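Local coordinates for protein xylulose kinase (Escherichia coli, PDB 2ITM) that catalyses the ATP-dependent phosphorylation of D-xylulose to D-xylulose 5-phosphate as a homodimeric member of the FGGY carbohydrate kinase family, at residues 146-151 with 162-167. Sequence-based numbering, arbitrary orientation.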
loop_
_atom_site.group_PDB
_atom_site.type_symbol
_atom_site.label_atom_id
_atom_site.label_comp_id
_atom_site.label_asym_id
_atom_site.label_seq_id
_atom_site.Cartn_x
_atom_site.Cartn_y
_atom_site.Cartn_z
ATOM N N ILE A 146 -24.370 42.027 -9.646
ATOM C CA ILE A 146 -23.850 41.387 -10.842
ATOM C C ILE A 146 -24.460 41.962 -12.111
ATOM O O ILE A 146 -25.669 41.959 -12.281
ATOM C CB ILE A 146 -24.118 39.878 -10.808
ATOM C CG1 ILE A 146 -23.368 39.204 -9.674
ATOM C CG2 ILE A 146 -23.749 39.238 -12.126
ATOM C CD1 ILE A 146 -23.723 37.779 -9.517
ATOM N N ASP A 147 -23.605 42.448 -13.002
ATOM C CA ASP A 147 -24.031 42.908 -14.308
ATOM C C ASP A 147 -23.576 41.959 -15.377
ATOM O O ASP A 147 -24.216 41.807 -16.397
ATOM C CB ASP A 147 -23.526 44.333 -14.563
ATOM C CG ASP A 147 -24.168 44.970 -15.787
ATOM O OD1 ASP A 147 -23.489 45.155 -16.812
ATOM O OD2 ASP A 147 -25.347 45.303 -15.831
ATOM N N LYS A 148 -22.453 41.315 -15.123
ATOM C CA LYS A 148 -21.795 40.486 -16.110
ATOM C C LYS A 148 -21.034 39.342 -15.449
ATOM O O LYS A 148 -20.386 39.522 -14.424
ATOM C CB LYS A 148 -20.839 41.325 -16.955
ATOM C CG LYS A 148 -20.993 41.136 -18.426
ATOM C CD LYS A 148 -22.372 41.512 -18.868
ATOM C CE LYS A 148 -22.304 42.477 -20.008
ATOM N NZ LYS A 148 -23.618 42.656 -20.623
ATOM N N VAL A 149 -21.133 38.175 -16.063
ATOM C CA VAL A 149 -20.327 37.019 -15.724
ATOM C C VAL A 149 -19.441 36.615 -16.911
ATOM O O VAL A 149 -19.929 36.276 -17.971
ATOM C CB VAL A 149 -21.215 35.837 -15.304
ATOM C CG1 VAL A 149 -20.403 34.596 -15.076
ATOM C CG2 VAL A 149 -22.012 36.185 -14.079
ATOM N N LEU A 150 -18.135 36.676 -16.704
ATOM C CA LEU A 150 -17.193 36.348 -17.758
ATOM C C LEU A 150 -16.312 35.175 -17.376
ATOM O O LEU A 150 -15.826 35.085 -16.255
ATOM C CB LEU A 150 -16.336 37.548 -18.124
ATOM C CG LEU A 150 -17.006 38.800 -18.666
ATOM C CD1 LEU A 150 -15.963 39.834 -18.953
ATOM C CD2 LEU A 150 -17.805 38.489 -19.899
ATOM N N LEU A 151 -16.104 34.284 -18.324
ATOM C CA LEU A 151 -15.041 33.324 -18.211
ATOM C C LEU A 151 -13.683 34.026 -18.231
ATOM O O LEU A 151 -13.581 35.174 -18.589
ATOM C CB LEU A 151 -15.160 32.277 -19.313
ATOM C CG LEU A 151 -16.411 31.404 -19.269
ATOM C CD1 LEU A 151 -16.701 30.784 -20.605
ATOM C CD2 LEU A 151 -16.251 30.329 -18.218
ATOM N N GLY A 162 -12.306 45.988 -24.866
ATOM C CA GLY A 162 -13.517 46.621 -24.386
ATOM C C GLY A 162 -14.828 45.971 -24.788
ATOM O O GLY A 162 -15.879 46.552 -24.588
ATOM N N GLU A 163 -14.770 44.767 -25.341
ATOM C CA GLU A 163 -15.973 44.052 -25.738
ATOM C C GLU A 163 -16.298 42.931 -24.761
ATOM O O GLU A 163 -15.410 42.410 -24.107
ATOM C CB GLU A 163 -15.839 43.469 -27.148
ATOM C CG GLU A 163 -15.159 44.361 -28.174
ATOM C CD GLU A 163 -16.031 45.513 -28.585
ATOM O OE1 GLU A 163 -17.207 45.510 -28.213
ATOM O OE2 GLU A 163 -15.555 46.412 -29.256
ATOM N N PHE A 164 -17.581 42.587 -24.673
ATOM C CA PHE A 164 -18.045 41.430 -23.925
ATOM C C PHE A 164 -18.382 40.293 -24.880
ATOM O O PHE A 164 -19.417 40.307 -25.515
ATOM C CB PHE A 164 -19.302 41.756 -23.101
ATOM C CG PHE A 164 -19.128 42.875 -22.109
ATOM C CD1 PHE A 164 -19.309 44.187 -22.486
ATOM C CD2 PHE A 164 -18.799 42.615 -20.799
ATOM C CE1 PHE A 164 -19.150 45.202 -21.581
ATOM C CE2 PHE A 164 -18.645 43.635 -19.895
ATOM C CZ PHE A 164 -18.820 44.922 -20.284
ATOM N N ALA A 165 -17.512 39.297 -24.959
ATOM C CA ALA A 165 -17.705 38.204 -25.890
ATOM C C ALA A 165 -17.078 36.888 -25.448
ATOM O O ALA A 165 -16.063 36.872 -24.785
ATOM C CB ALA A 165 -17.226 38.585 -27.249
ATOM N N SER A 166 -17.701 35.785 -25.841
ATOM C CA SER A 166 -17.111 34.469 -25.705
ATOM C C SER A 166 -17.286 33.596 -26.947
ATOM O O SER A 166 -17.925 33.993 -27.893
ATOM C CB SER A 166 -17.671 33.761 -24.470
ATOM O OG SER A 166 -16.886 32.660 -24.103
ATOM N N ASP A 167 -16.726 32.408 -26.872
ATOM C CA ASP A 167 -16.900 31.401 -27.893
ATOM C C ASP A 167 -17.722 30.216 -27.402
ATOM O O ASP A 167 -17.892 30.028 -26.232
ATOM C CB ASP A 167 -15.551 30.939 -28.422
ATOM C CG ASP A 167 -14.896 29.933 -27.530
ATOM O OD1 ASP A 167 -14.932 28.753 -27.857
ATOM O OD2 ASP A 167 -14.317 30.235 -26.484
#
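K148 lies over one face of the F164 ring, and two measurements define the pose. CE stands 3.8 Å from the F164 ring centroid, 19° off the ring normal, a CH-pi contact displaced toward the rim. NZ of K148 is 4.8 Å from the same F164 centroid and 13° off the normal, a cation-pi geometry. K148 CG touches F164 CD2 at 3.6 Å, and bends at chi2 and chi3 (128°) then carry CE back over the face. L150 meets F164 differently: its CD2 sits at the ring edge, near the ring plane, 4.3 Å from F164 CD2. Farther along, L151 CD1 approaches S166 OG at 4.0 Å, a van der Waals contact of a methyl with a hydroxyl whose polar partner is D154 OD2. Helix 152-161 connects the two strands, which belong to separate two-stranded sheets of the N-terminal FGGY domain, and its L158 packs against both L150 and F164. With an alanine in place of F164, the K148 methylenes would probably lose their aromatic platform and a gap would open beside L150. K148 NZ has its hydrogen bond to D197 O; the ring probably adds only a modest electrostatic term, and apolar packing chiefly joins the two segments.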